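Pullulanase (Bacillus acidopullulyticus, PDB 2WAN) hydrolyses the alpha-1,6-glucosidic linkages of pullulan and of starch branch points, acting as a debranching glycoside hydrolase. Local coordinates at residues Ser115-Asp120 with Val125-Ser130; Asn304-Pro309 with Lys567-Tyr572; Tyr574-Asp577 with Asn581-Asn584; Asn590-Glu595 with Gln600-Asp605. All coordinates share one frame; numbering follows the deposited sequence.

Interaction 1 of 4, residues Ser115-Asp120 with Val125-Ser130; sequences SNAYLD and VLAKLS
Val125 straddles the apolar side of this strand pair. With CG1 anti to the backbone N (chi1 172°), its two methyls splay along the opposite strand: CG2 lies 3.9 Å from Leu119 CD1, and CG1 lies 4.2 Å from Ala117 CB. Ala117 also faces Ala127 on this side, where their CA atoms come within 4.3 Å; small methyls suit so close a non-hydrogen-bonded pair, and Ile300 of strand 295-302 packs against Ala117 and Leu119. Between the backbones, Tyr118 and Leu126 exchange two bonds, Tyr118 N to Leu126 O and Leu126 N to Tyr118 O, the second at 2.8 Å. Lys128 N to Asn116 O and Ser115 N to Lys128 O carry the ladder on.

The opposite face is mixed, with Asn116, Tyr118, Leu126 and Lys128 on it. Asn116 ND2 lies over the middle of the Tyr118 ring, 3.3 Å above its plane, and gives a proton to a water that in turn donates to Leu126 O. Asp120 OD2 rests against Leu126 CB at 3.6 Å while salt-bridged to Arg303. At the far end, a water joins Ser115 OG to Lys128 NZ, whose protein partner is Asn579. Together these features make an antiparallel beta hairpin, flanked in a seven-stranded sheet by strand 295-302 beside 114-121 and strand 273-278 beside 124-129.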
loop_
_atom_site.group_PDB
_atom_site.type_symbol
_atom_site.label_atom_id
_atom_site.label_comp_id
_atom_site.label_asym_id
_atom_site.label_seq_id
_atom_site.Cartn_x
_atom_site.Cartn_y
_atom_site.Cartn_z
ATOM N N SER A 115 -25.213 18.754 11.098
ATOM C CA SER A 115 -24.265 19.114 10.031
ATOM C C SER A 115 -23.907 17.948 9.087
ATOM O O SER A 115 -23.382 18.171 7.996
ATOM C CB SER A 115 -22.997 19.772 10.597
ATOM O OG SER A 115 -22.302 18.886 11.454
ATOM N N ASN A 116 -24.182 16.726 9.531
ATOM C CA ASN A 116 -23.968 15.505 8.741
ATOM C C ASN A 116 -24.740 14.346 9.339
ATOM O O ASN A 116 -24.947 14.297 10.556
ATOM C CB ASN A 116 -22.476 15.119 8.679
ATOM C CG ASN A 116 -22.177 14.109 7.568
ATOM O OD1 ASN A 116 -22.101 14.475 6.397
ATOM N ND2 ASN A 116 -22.001 12.849 7.933
ATOM N N ALA A 117 -25.161 13.403 8.494
ATOM C CA ALA A 117 -25.812 12.181 8.967
ATOM C C ALA A 117 -25.579 10.999 8.031
ATOM O O ALA A 117 -25.721 11.125 6.805
ATOM C CB ALA A 117 -27.314 12.398 9.174
ATOM N N TYR A 118 -25.231 9.860 8.627
ATOM C CA TYR A 118 -24.949 8.633 7.887
ATOM C C TYR A 118 -25.846 7.506 8.356
ATOM O O TYR A 118 -26.057 7.331 9.554
ATOM C CB TYR A 118 -23.489 8.193 8.099
ATOM C CG TYR A 118 -22.434 8.990 7.374
ATOM C CD1 TYR A 118 -22.593 9.355 6.023
ATOM C CD2 TYR A 118 -21.240 9.335 8.015
ATOM C CE1 TYR A 118 -21.616 10.058 5.348
ATOM C CE2 TYR A 118 -20.248 10.028 7.349
ATOM C CZ TYR A 118 -20.436 10.390 6.005
ATOM O OH TYR A 118 -19.467 11.086 5.322
ATOM N N LEU A 119 -26.348 6.723 7.409
ATOM C CA LEU A 119 -27.033 5.490 7.722
ATOM C C LEU A 119 -25.965 4.396 7.733
ATOM O O LEU A 119 -25.512 3.936 6.668
ATOM C CB LEU A 119 -28.142 5.218 6.687
ATOM C CG LEU A 119 -29.106 4.049 6.919
ATOM C CD1 LEU A 119 -29.934 4.238 8.222
ATOM C CD2 LEU A 119 -30.030 3.869 5.708
ATOM N N ASP A 120 -25.538 4.006 8.934
ATOM C CA ASP A 120 -24.396 3.089 9.091
ATOM C C ASP A 120 -24.775 1.655 9.396
ATOM O O ASP A 120 -23.908 0.789 9.475
ATOM C CB ASP A 120 -23.397 3.612 10.139
ATOM C CG ASP A 120 -22.473 4.686 9.587
ATOM O OD1 ASP A 120 -22.204 4.708 8.354
ATOM O OD2 ASP A 120 -21.998 5.519 10.385
ATOM N N VAL A 125 -28.448 5.439 12.605
ATOM C CA VAL A 125 -27.999 6.700 12.027
ATOM C C VAL A 125 -26.952 7.341 12.937
ATOM O O VAL A 125 -27.133 7.397 14.164
ATOM C CB VAL A 125 -29.171 7.693 11.795
ATOM C CG1 VAL A 125 -28.666 9.064 11.365
ATOM C CG2 VAL A 125 -30.149 7.134 10.765
ATOM N N LEU A 126 -25.852 7.792 12.328
ATOM C CA LEU A 126 -24.800 8.526 13.027
ATOM C C LEU A 126 -24.883 9.990 12.630
ATOM O O LEU A 126 -24.616 10.343 11.484
ATOM C CB LEU A 126 -23.413 7.947 12.687
ATOM C CG LEU A 126 -22.207 8.661 13.319
ATOM C CD1 LEU A 126 -22.030 8.200 14.763
ATOM C CD2 LEU A 126 -20.925 8.400 12.535
ATOM N N ALA A 127 -25.258 10.848 13.578
ATOM C CA ALA A 127 -25.512 12.256 13.275
ATOM C C ALA A 127 -24.619 13.222 14.043
ATOM O O ALA A 127 -24.464 13.100 15.259
ATOM C CB ALA A 127 -26.989 12.595 13.516
ATOM N N LYS A 128 -24.059 14.185 13.317
ATOM C CA LYS A 128 -23.203 15.224 13.884
ATOM C C LYS A 128 -23.964 16.539 14.035
ATOM O O LYS A 128 -24.637 16.992 13.103
ATOM C CB LYS A 128 -21.959 15.431 13.009
ATOM C CG LYS A 128 -20.964 16.476 13.528
ATOM C CD LYS A 128 -20.089 15.910 14.641
ATOM C CE LYS A 128 -19.436 17.021 15.455
ATOM N NZ LYS A 128 -18.743 18.045 14.623
ATOM N N LEU A 129 -23.829 17.168 15.203
ATOM C CA LEU A 129 -24.506 18.438 15.475
ATOM C C LEU A 129 -23.510 19.593 15.520
ATOM O O LEU A 129 -22.375 19.425 15.969
ATOM C CB LEU A 129 -25.274 18.351 16.797
ATOM C CG LEU A 129 -26.001 17.039 17.116
ATOM C CD1 LEU A 129 -26.290 16.930 18.601
ATOM C CD2 LEU A 129 -27.285 16.889 16.299
ATOM N N SER A 130 -23.944 20.765 15.060
ATOM C CA SER A 130 -23.094 21.958 15.036
ATOM C C SER A 130 -22.783 22.519 16.432
ATOM O O SER A 130 -21.893 23.363 16.584
ATOM C CB SER A 130 -23.719 23.042 14.159
ATOM O OG SER A 130 -25.023 23.365 14.610
HETATM O O HOH W 1 -20.428 20.134 13.153
HETATM O O HOH W 2 -22.222 12.100 10.646
#

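Interaction 2 of 4, residues Asn304-Pro309 with Lys567-Tyr572; sequences NVLNLP and KIVPQY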
loop_
_atom_site.group_PDB
_atom_site.type_symbol
_atom_site.label_atom_id
_atom_site.label_comp_id
_atom_site.label_asym_id
_atom_site.label_seq_id
_atom_site.Cartn_x
_atom_site.Cartn_y
_atom_site.Cartn_z
ATOM N N ASN A 304 -22.348 2.915 5.971
ATOM C CA ASN A 304 -21.975 1.559 6.346
ATOM C C ASN A 304 -23.124 0.565 6.288
ATOM O O ASN A 304 -22.905 -0.643 6.344
ATOM C CB ASN A 304 -21.263 1.526 7.697
ATOM C CG ASN A 304 -19.923 2.242 7.665
ATOM O OD1 ASN A 304 -19.329 2.405 6.601
ATOM N ND2 ASN A 304 -19.441 2.670 8.829
ATOM N N VAL A 305 -24.343 1.077 6.108
ATOM C CA VAL A 305 -25.480 0.201 5.814
ATOM C C VAL A 305 -25.213 -0.640 4.546
ATOM O O VAL A 305 -25.644 -1.797 4.449
ATOM C CB VAL A 305 -26.799 0.992 5.701
ATOM C CG1 VAL A 305 -26.783 1.971 4.508
ATOM C CG2 VAL A 305 -27.992 0.032 5.614
ATOM N N LEU A 306 -24.473 -0.062 3.601
ATOM C CA LEU A 306 -24.190 -0.739 2.329
ATOM C C LEU A 306 -23.204 -1.901 2.473
ATOM O O LEU A 306 -23.034 -2.685 1.536
ATOM C CB LEU A 306 -23.711 0.270 1.274
ATOM C CG LEU A 306 -24.650 1.445 0.987
ATOM C CD1 LEU A 306 -23.991 2.445 0.023
ATOM C CD2 LEU A 306 -26.008 0.965 0.435
ATOM N N ASN A 307 -22.562 -2.014 3.641
ATOM C CA ASN A 307 -21.723 -3.183 3.962
ATOM C C ASN A 307 -22.512 -4.487 4.065
ATOM O O ASN A 307 -21.941 -5.564 3.928
ATOM C CB ASN A 307 -20.980 -3.022 5.297
ATOM C CG ASN A 307 -20.033 -1.838 5.335
ATOM O OD1 ASN A 307 -19.775 -1.172 4.332
ATOM N ND2 ASN A 307 -19.502 -1.570 6.527
ATOM N N LEU A 308 -23.813 -4.378 4.339
ATOM C CA LEU A 308 -24.649 -5.551 4.648
ATOM C C LEU A 308 -24.756 -6.530 3.472
ATOM O O LEU A 308 -24.765 -6.114 2.311
ATOM C CB LEU A 308 -26.047 -5.115 5.131
ATOM C CG LEU A 308 -26.129 -4.364 6.473
ATOM C CD1 LEU A 308 -27.524 -3.777 6.711
ATOM C CD2 LEU A 308 -25.730 -5.258 7.623
ATOM N N PRO A 309 -24.838 -7.843 3.765
ATOM C CA PRO A 309 -24.915 -8.866 2.721
ATOM C C PRO A 309 -25.974 -8.618 1.632
ATOM O O PRO A 309 -25.778 -9.024 0.485
ATOM C CB PRO A 309 -25.234 -10.132 3.516
ATOM C CG PRO A 309 -24.489 -9.902 4.795
ATOM C CD PRO A 309 -24.712 -8.451 5.101
ATOM N N LYS A 567 -19.817 9.588 -8.417
ATOM C CA LYS A 567 -21.012 9.791 -9.250
ATOM C C LYS A 567 -21.945 8.564 -9.269
ATOM O O LYS A 567 -23.126 8.681 -9.596
ATOM C CB LYS A 567 -20.629 10.255 -10.670
ATOM C CG LYS A 567 -19.988 11.654 -10.696
ATOM C CD LYS A 567 -19.692 12.172 -12.115
ATOM C CE LYS A 567 -18.539 11.458 -12.827
ATOM N NZ LYS A 567 -18.325 12.074 -14.184
ATOM N N ILE A 568 -21.431 7.392 -8.909
ATOM C CA ILE A 568 -22.229 6.165 -8.940
ATOM C C ILE A 568 -22.750 5.795 -7.545
ATOM O O ILE A 568 -23.937 5.494 -7.389
ATOM C CB ILE A 568 -21.450 4.989 -9.605
ATOM C CG1 ILE A 568 -21.046 5.386 -11.033
ATOM C CG2 ILE A 568 -22.288 3.675 -9.602
ATOM C CD1 ILE A 568 -20.090 4.416 -11.711
ATOM N N VAL A 569 -21.866 5.814 -6.546
ATOM C CA VAL A 569 -22.243 5.502 -5.159
ATOM C C VAL A 569 -21.600 6.559 -4.246
ATOM O O VAL A 569 -20.482 6.349 -3.743
ATOM C CB VAL A 569 -21.798 4.080 -4.710
ATOM C CG1 VAL A 569 -22.532 3.664 -3.431
ATOM C CG2 VAL A 569 -22.055 3.027 -5.798
ATOM N N PRO A 570 -22.294 7.707 -4.051
ATOM C CA PRO A 570 -21.736 8.868 -3.359
ATOM C C PRO A 570 -21.001 8.533 -2.061
ATOM O O PRO A 570 -21.569 7.915 -1.146
ATOM C CB PRO A 570 -22.972 9.755 -3.125
ATOM C CG PRO A 570 -23.799 9.501 -4.357
ATOM C CD PRO A 570 -23.628 8.016 -4.620
ATOM N N GLN A 571 -19.722 8.917 -2.039
ATOM C CA GLN A 571 -18.787 8.753 -0.900
ATOM C C GLN A 571 -18.329 7.352 -0.520
ATOM O O GLN A 571 -17.296 7.213 0.130
ATOM C CB GLN A 571 -19.307 9.434 0.373
ATOM C CG GLN A 571 -19.424 10.946 0.280
ATOM C CD GLN A 571 -19.817 11.538 1.623
ATOM O OE1 GLN A 571 -19.843 10.833 2.638
ATOM N NE2 GLN A 571 -20.142 12.824 1.633
ATOM N N TYR A 572 -19.101 6.331 -0.881
ATOM C CA TYR A 572 -18.923 4.997 -0.336
ATOM C C TYR A 572 -17.583 4.337 -0.678
ATOM O O TYR A 572 -17.113 3.484 0.072
ATOM C CB TYR A 572 -20.077 4.073 -0.756
ATOM C CG TYR A 572 -20.024 2.711 -0.087
ATOM C CD1 TYR A 572 -20.453 2.545 1.229
ATOM C CD2 TYR A 572 -19.558 1.588 -0.777
ATOM C CE1 TYR A 572 -20.404 1.321 1.841
ATOM C CE2 TYR A 572 -19.501 0.354 -0.174
ATOM C CZ TYR A 572 -19.929 0.223 1.140
ATOM O OH TYR A 572 -19.880 -0.981 1.745
#
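Leu306 and Asn307, in a short 3-10 turn that follows strand 295-302, grip Tyr572 from the loop after helix 564-568, so that the stretch after strand 295-302 is pinned to the alpha-amylase-type catalytic domain.

The apolar contacts come from Leu306, a branched residue able to cover a ring. Its CB lies 3.5 Å from Tyr572 CE1, and its CD1 stands over the same ring in a CH-pi contact, 4.2 Å from the centroid and 28° off the normal. That methyl also meets Val569 CG1 at 3.9 Å, filling the corner where the chain leaves the helix. Tyr572 reaches across because its CG is anti to the backbone N (chi1 -174°), which extends the ring toward the turn. Its surroundings also include a stack with His596 and an oblique meeting with Trp332.

Polar contacts are fewer. Within the turn, Asn307 N bonds to Asn304 O, and in the other loop Tyr572 N bonds to Val569 O, helping to set the base of each side chain. A phenylalanine in place of Tyr572 would probably keep the packing on Leu306 but leave the Asn307 amide oxygen without its donor.

That donor is the phenol: Tyr572 OH gives its proton to Asn307 OD1 at 2.6 Å, in the carbonyl plane, with the amide turned 58° from the ring.

Interaction 3 of 4, residues Tyr574-Asp577 with Asn581-Asn584; sequences YRTD and NYTN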
loop_
_atom_site.group_PDB
_atom_site.type_symbol
_atom_site.label_atom_id
_atom_site.label_comp_id
_atom_site.label_asym_id
_atom_site.label_seq_id
_atom_site.Cartn_x
_atom_site.Cartn_y
_atom_site.Cartn_z
ATOM N N TYR A 574 -14.791 5.738 -0.594
ATOM C CA TYR A 574 -13.746 6.507 0.114
ATOM C C TYR A 574 -13.965 6.462 1.628
ATOM O O TYR A 574 -15.075 6.204 2.078
ATOM C CB TYR A 574 -13.800 7.969 -0.315
ATOM C CG TYR A 574 -13.585 8.145 -1.793
ATOM C CD1 TYR A 574 -12.298 8.118 -2.327
ATOM C CD2 TYR A 574 -14.662 8.290 -2.667
ATOM C CE1 TYR A 574 -12.083 8.240 -3.703
ATOM C CE2 TYR A 574 -14.456 8.430 -4.048
ATOM C CZ TYR A 574 -13.169 8.404 -4.554
ATOM O OH TYR A 574 -12.933 8.540 -5.910
ATOM N N ARG A 575 -12.914 6.735 2.404
ATOM C CA ARG A 575 -13.045 6.818 3.861
ATOM C C ARG A 575 -13.487 8.217 4.289
ATOM O O ARG A 575 -12.966 9.224 3.822
ATOM C CB ARG A 575 -11.759 6.371 4.581
ATOM C CG ARG A 575 -11.377 4.909 4.282
ATOM C CD ARG A 575 -10.128 4.424 5.051
ATOM N NE ARG A 575 -9.909 3.015 4.739
ATOM C CZ ARG A 575 -8.797 2.498 4.224
ATOM N NH1 ARG A 575 -7.731 3.260 3.998
ATOM N NH2 ARG A 575 -8.749 1.191 3.962
ATOM N N THR A 576 -14.483 8.266 5.166
ATOM C CA THR A 576 -14.947 9.541 5.708
ATOM C C THR A 576 -14.982 9.428 7.233
ATOM O O THR A 576 -15.072 8.322 7.772
ATOM C CB THR A 576 -16.349 9.927 5.186
ATOM O OG1 THR A 576 -17.285 8.905 5.532
ATOM C CG2 THR A 576 -16.336 10.123 3.663
ATOM N N ASP A 577 -14.893 10.573 7.911
ATOM C CA ASP A 577 -14.960 10.600 9.369
ATOM C C ASP A 577 -16.387 10.868 9.847
ATOM O O ASP A 577 -17.319 10.913 9.046
ATOM C CB ASP A 577 -13.957 11.610 9.963
ATOM C CG ASP A 577 -14.178 13.040 9.479
ATOM O OD1 ASP A 577 -15.321 13.424 9.140
ATOM O OD2 ASP A 577 -13.192 13.807 9.455
ATOM N N ASN A 581 -16.427 14.273 6.525
ATOM C CA ASN A 581 -15.318 14.730 5.696
ATOM C C ASN A 581 -14.468 13.573 5.188
ATOM O O ASN A 581 -14.325 12.572 5.872
ATOM C CB ASN A 581 -14.439 15.706 6.489
ATOM C CG ASN A 581 -15.133 17.031 6.751
ATOM O OD1 ASN A 581 -15.277 17.452 7.902
ATOM N ND2 ASN A 581 -15.582 17.686 5.688
ATOM N N TYR A 582 -13.912 13.708 3.988
ATOM C CA TYR A 582 -12.990 12.699 3.458
ATOM C C TYR A 582 -11.695 12.707 4.273
ATOM O O TYR A 582 -11.106 13.763 4.470
ATOM C CB TYR A 582 -12.651 13.010 2.005
ATOM C CG TYR A 582 -13.802 12.881 1.024
ATOM C CD1 TYR A 582 -14.548 13.998 0.638
ATOM C CD2 TYR A 582 -14.119 11.648 0.451
ATOM C CE1 TYR A 582 -15.606 13.883 -0.289
ATOM C CE2 TYR A 582 -15.171 11.520 -0.472
ATOM C CZ TYR A 582 -15.906 12.638 -0.836
ATOM O OH TYR A 582 -16.943 12.511 -1.747
ATOM N N THR A 583 -11.261 11.537 4.737
ATOM C CA THR A 583 -9.986 11.437 5.470
ATOM C C THR A 583 -8.816 11.437 4.475
ATOM O O THR A 583 -9.000 11.104 3.297
ATOM C CB THR A 583 -9.923 10.224 6.422
ATOM O OG1 THR A 583 -10.175 9.016 5.701
ATOM C CG2 THR A 583 -10.978 10.347 7.542
ATOM N N ASN A 584 -7.630 11.815 4.953
ATOM C CA ASN A 584 -6.482 12.084 4.083
ATOM C C ASN A 584 -5.326 11.068 4.238
ATOM O O ASN A 584 -4.165 11.452 4.310
ATOM C CB ASN A 584 -6.015 13.522 4.347
ATOM C CG ASN A 584 -5.024 14.030 3.338
ATOM O OD1 ASN A 584 -5.042 13.657 2.160
ATOM N ND2 ASN A 584 -4.149 14.913 3.793
HETATM O O HOH W 3 -11.085 9.759 1.907
HETATM O O HOH W 4 -13.574 16.595 9.866
#
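Tyr574 and Tyr582 meet at the packed end of a hairpin-like loop, closed by a single backbone bridge between Thr576 and Tyr582. It belongs to the long excursion from the third barrel strand, 547-552, to helix 597-614, the place where alpha-amylase family enzymes typically carry domain B.

The tight part is aromatic. Tyr582 turns its edge to the face of Tyr574 in an offset edge-to-face pair, centroids 5.8 Å apart and planes at 82°, and its CD2 lies 3.8 Å from Tyr574 CB. Next to the rings, Thr583 N binds Arg575 O at 3.0 Å, and Thr583 OG1, bonded to Glu591, rests against Arg575 CB. Threonine suits the spot because one branch is polar while CG2 can pack on Asp577 CB. Arg575 itself runs extended away from the bridge to salt bridges with Glu591 and Glu595.

The other end is looser and nearer solvent. Asp577 N donates to Asn581 O at 2.9 Å, and its side chain adds a second bond: chi1 of 59° swings the carboxylate back over the turn, where OD1 accepts from Asn581 N. Were Asp577 an alanine, Asn581 N would probably lose its carboxylate acceptor and the bridging water one of its two anchors.

That water spans Asp577 OD2, at 2.8 Å, and Asn581 OD1, donating to both.

Interaction 4 of 4, residues Asn590-Glu595 with Gln600-Asp605; sequences NEFATE and QKFVLD
Phe592 and Thr594 belong to the loop that delivers the chain into helix 597-614 of the catalytic barrel, and they fold back against the first turns of that helix. The contact is almost wholly apolar. Phe592 holds its ring out toward the helix, CG anti to the backbone N (chi1 -165°), so that CE1 reaches Val603 CG2 at 3.6 Å and CZ reaches Phe602 CD2 at 4.0 Å; the two phenylalanine side chains cross at about a right angle. A compact beta-branched valine lets the helix come close, while the flat Phe592 ring lies against it. Thr594 CG2 adds its methyl in plane at the edge of the Phe592 ring. An inverse gamma turn centred on Ala593 bends the chain, bringing Thr594 O to 3.3 Å from Gln600 CB, a van der Waals contact.

The polar ends are satisfied by other parts of the fold: Thr594 OG1 by Leu627 O, and Gln600 OE1 by Lys634. Helix 629-642 packs beside the contact, with Thr631 against Thr594 and Ile635 against Val603, while a backbone bond from Phe592 to Asn555 ties the loop to the chain just beyond barrel strand 547-552.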
loop_
_atom_site.group_PDB
_atom_site.type_symbol
_atom_site.label_atom_id
_atom_site.label_comp_id
_atom_site.label_asym_id
_atom_site.label_seq_id
_atom_site.Cartn_x
_atom_site.Cartn_y
_atom_site.Cartn_z
ATOM N N ASN A 590 -7.829 12.121 -0.329
ATOM C CA ASN A 590 -8.794 11.049 -0.143
ATOM C C ASN A 590 -8.089 9.722 0.044
ATOM O O ASN A 590 -6.889 9.609 -0.224
ATOM C CB ASN A 590 -9.770 10.979 -1.345
ATOM C CG ASN A 590 -9.090 10.540 -2.645
ATOM O OD1 ASN A 590 -8.734 11.374 -3.492
ATOM N ND2 ASN A 590 -8.937 9.237 -2.816
ATOM N N GLU A 591 -8.823 8.725 0.519
ATOM C CA GLU A 591 -8.337 7.349 0.545
ATOM C C GLU A 591 -9.461 6.346 0.264
ATOM O O GLU A 591 -10.611 6.532 0.674
ATOM C CB GLU A 591 -7.590 7.030 1.856
ATOM C CG GLU A 591 -8.450 7.159 3.097
ATOM C CD GLU A 591 -7.668 6.967 4.403
ATOM O OE1 GLU A 591 -7.753 7.872 5.264
ATOM O OE2 GLU A 591 -6.996 5.926 4.578
ATOM N N PHE A 592 -9.111 5.287 -0.461
ATOM C CA PHE A 592 -10.057 4.273 -0.905
ATOM C C PHE A 592 -10.432 3.367 0.271
ATOM O O PHE A 592 -9.552 2.892 0.999
ATOM C CB PHE A 592 -9.401 3.471 -2.036
ATOM C CG PHE A 592 -10.355 2.615 -2.841
ATOM C CD1 PHE A 592 -10.482 1.262 -2.559
ATOM C CD2 PHE A 592 -11.080 3.156 -3.887
ATOM C CE1 PHE A 592 -11.333 0.446 -3.309
ATOM C CE2 PHE A 592 -11.951 2.339 -4.646
ATOM C CZ PHE A 592 -12.053 0.985 -4.354
ATOM N N ALA A 593 -11.736 3.140 0.465
ATOM C CA ALA A 593 -12.241 2.392 1.627
ATOM C C ALA A 593 -12.293 0.874 1.406
ATOM O O ALA A 593 -13.355 0.306 1.132
ATOM C CB ALA A 593 -13.648 2.936 2.026
ATOM N N THR A 594 -11.149 0.202 1.505
ATOM C CA THR A 594 -11.086 -1.248 1.294
ATOM C C THR A 594 -11.833 -2.071 2.353
ATOM O O THR A 594 -12.088 -3.257 2.135
ATOM C CB THR A 594 -9.614 -1.755 1.232
ATOM O OG1 THR A 594 -8.938 -1.338 2.424
ATOM C CG2 THR A 594 -8.903 -1.156 0.043
ATOM N N GLU A 595 -12.185 -1.446 3.484
ATOM C CA GLU A 595 -13.030 -2.096 4.501
ATOM C C GLU A 595 -14.504 -2.200 4.064
ATOM O O GLU A 595 -15.319 -2.834 4.743
ATOM C CB GLU A 595 -12.920 -1.391 5.867
ATOM C CG GLU A 595 -13.616 -0.029 5.975
ATOM C CD GLU A 595 -12.756 1.153 5.555
ATOM O OE1 GLU A 595 -11.769 0.978 4.805
ATOM O OE2 GLU A 595 -13.076 2.285 5.967
ATOM N N GLN A 600 -13.484 -3.260 -1.767
ATOM C CA GLN A 600 -12.480 -4.328 -1.757
ATOM C C GLN A 600 -12.601 -5.224 -3.001
ATOM O O GLN A 600 -11.594 -5.567 -3.629
ATOM C CB GLN A 600 -12.598 -5.177 -0.479
ATOM C CG GLN A 600 -11.466 -6.221 -0.302
ATOM C CD GLN A 600 -11.780 -7.187 0.831
ATOM O OE1 GLN A 600 -12.721 -7.971 0.738
ATOM N NE2 GLN A 600 -11.007 -7.113 1.913
ATOM N N LYS A 601 -13.828 -5.613 -3.344
ATOM C CA LYS A 601 -14.061 -6.425 -4.544
ATOM C C LYS A 601 -13.555 -5.735 -5.806
ATOM O O LYS A 601 -12.991 -6.404 -6.676
ATOM C CB LYS A 601 -15.548 -6.781 -4.686
ATOM C CG LYS A 601 -15.872 -7.536 -5.993
ATOM C CD LYS A 601 -17.353 -7.887 -6.064
ATOM C CE LYS A 601 -17.763 -8.435 -7.441
ATOM N NZ LYS A 601 -16.804 -9.462 -7.976
ATOM N N PHE A 602 -13.726 -4.411 -5.894
ATOM C CA PHE A 602 -13.237 -3.671 -7.045
ATOM C C PHE A 602 -11.723 -3.866 -7.216
ATOM O O PHE A 602 -11.224 -4.064 -8.330
ATOM C CB PHE A 602 -13.551 -2.162 -6.945
ATOM C CG PHE A 602 -12.918 -1.365 -8.056
ATOM C CD1 PHE A 602 -13.560 -1.262 -9.286
ATOM C CD2 PHE A 602 -11.639 -0.788 -7.910
ATOM C CE1 PHE A 602 -12.974 -0.568 -10.350
ATOM C CE2 PHE A 602 -11.055 -0.099 -8.974
ATOM C CZ PHE A 602 -11.729 0.005 -10.189
ATOM N N VAL A 603 -10.996 -3.776 -6.108
ATOM C CA VAL A 603 -9.545 -3.952 -6.148
ATOM C C VAL A 603 -9.192 -5.394 -6.512
ATOM O O VAL A 603 -8.332 -5.631 -7.374
ATOM C CB VAL A 603 -8.885 -3.527 -4.806
ATOM C CG1 VAL A 603 -7.364 -3.820 -4.819
ATOM C CG2 VAL A 603 -9.134 -2.045 -4.566
ATOM N N LEU A 604 -9.830 -6.358 -5.854
ATOM C CA LEU A 604 -9.556 -7.755 -6.165
ATOM C C LEU A 604 -9.840 -8.081 -7.630
ATOM O O LEU A 604 -9.041 -8.758 -8.285
ATOM C CB LEU A 604 -10.374 -8.685 -5.256
ATOM C CG LEU A 604 -9.966 -8.663 -3.778
ATOM C CD1 LEU A 604 -11.108 -9.216 -2.895
ATOM C CD2 LEU A 604 -8.688 -9.460 -3.576
ATOM N N ASP A 605 -10.985 -7.625 -8.137
ATOM C CA ASP A 605 -11.317 -7.864 -9.547
ATOM C C ASP A 605 -10.254 -7.231 -10.460
ATOM O O ASP A 605 -9.843 -7.834 -11.456
ATOM C CB ASP A 605 -12.681 -7.287 -9.911
ATOM C CG ASP A 605 -13.841 -8.074 -9.317
ATOM O OD1 ASP A 605 -13.653 -9.208 -8.860
ATOM O OD2 ASP A 605 -14.954 -7.535 -9.319
#

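From the N terminus, interaction 1 comes first and closes the short connection between strands 114-121 and 124-129. Interaction 2 spans by far the longest interval, 257 residues including the CBM48 module, and brings the segment after strand 295-302 back to the catalytic domain. Interactions 3 and 4 then close two short loops in turn on the way to helix 597-614. All four lie in series, so none nests in or crosses another, yet they touch in space. Tyr118 reaches Gln571 and Thr576, linking interaction 1 to interactions 2 and 3, while the side chains of Arg575 and Thr583 link interaction 3 to interaction 4. Together they couple the N-terminal sheet to the barrel.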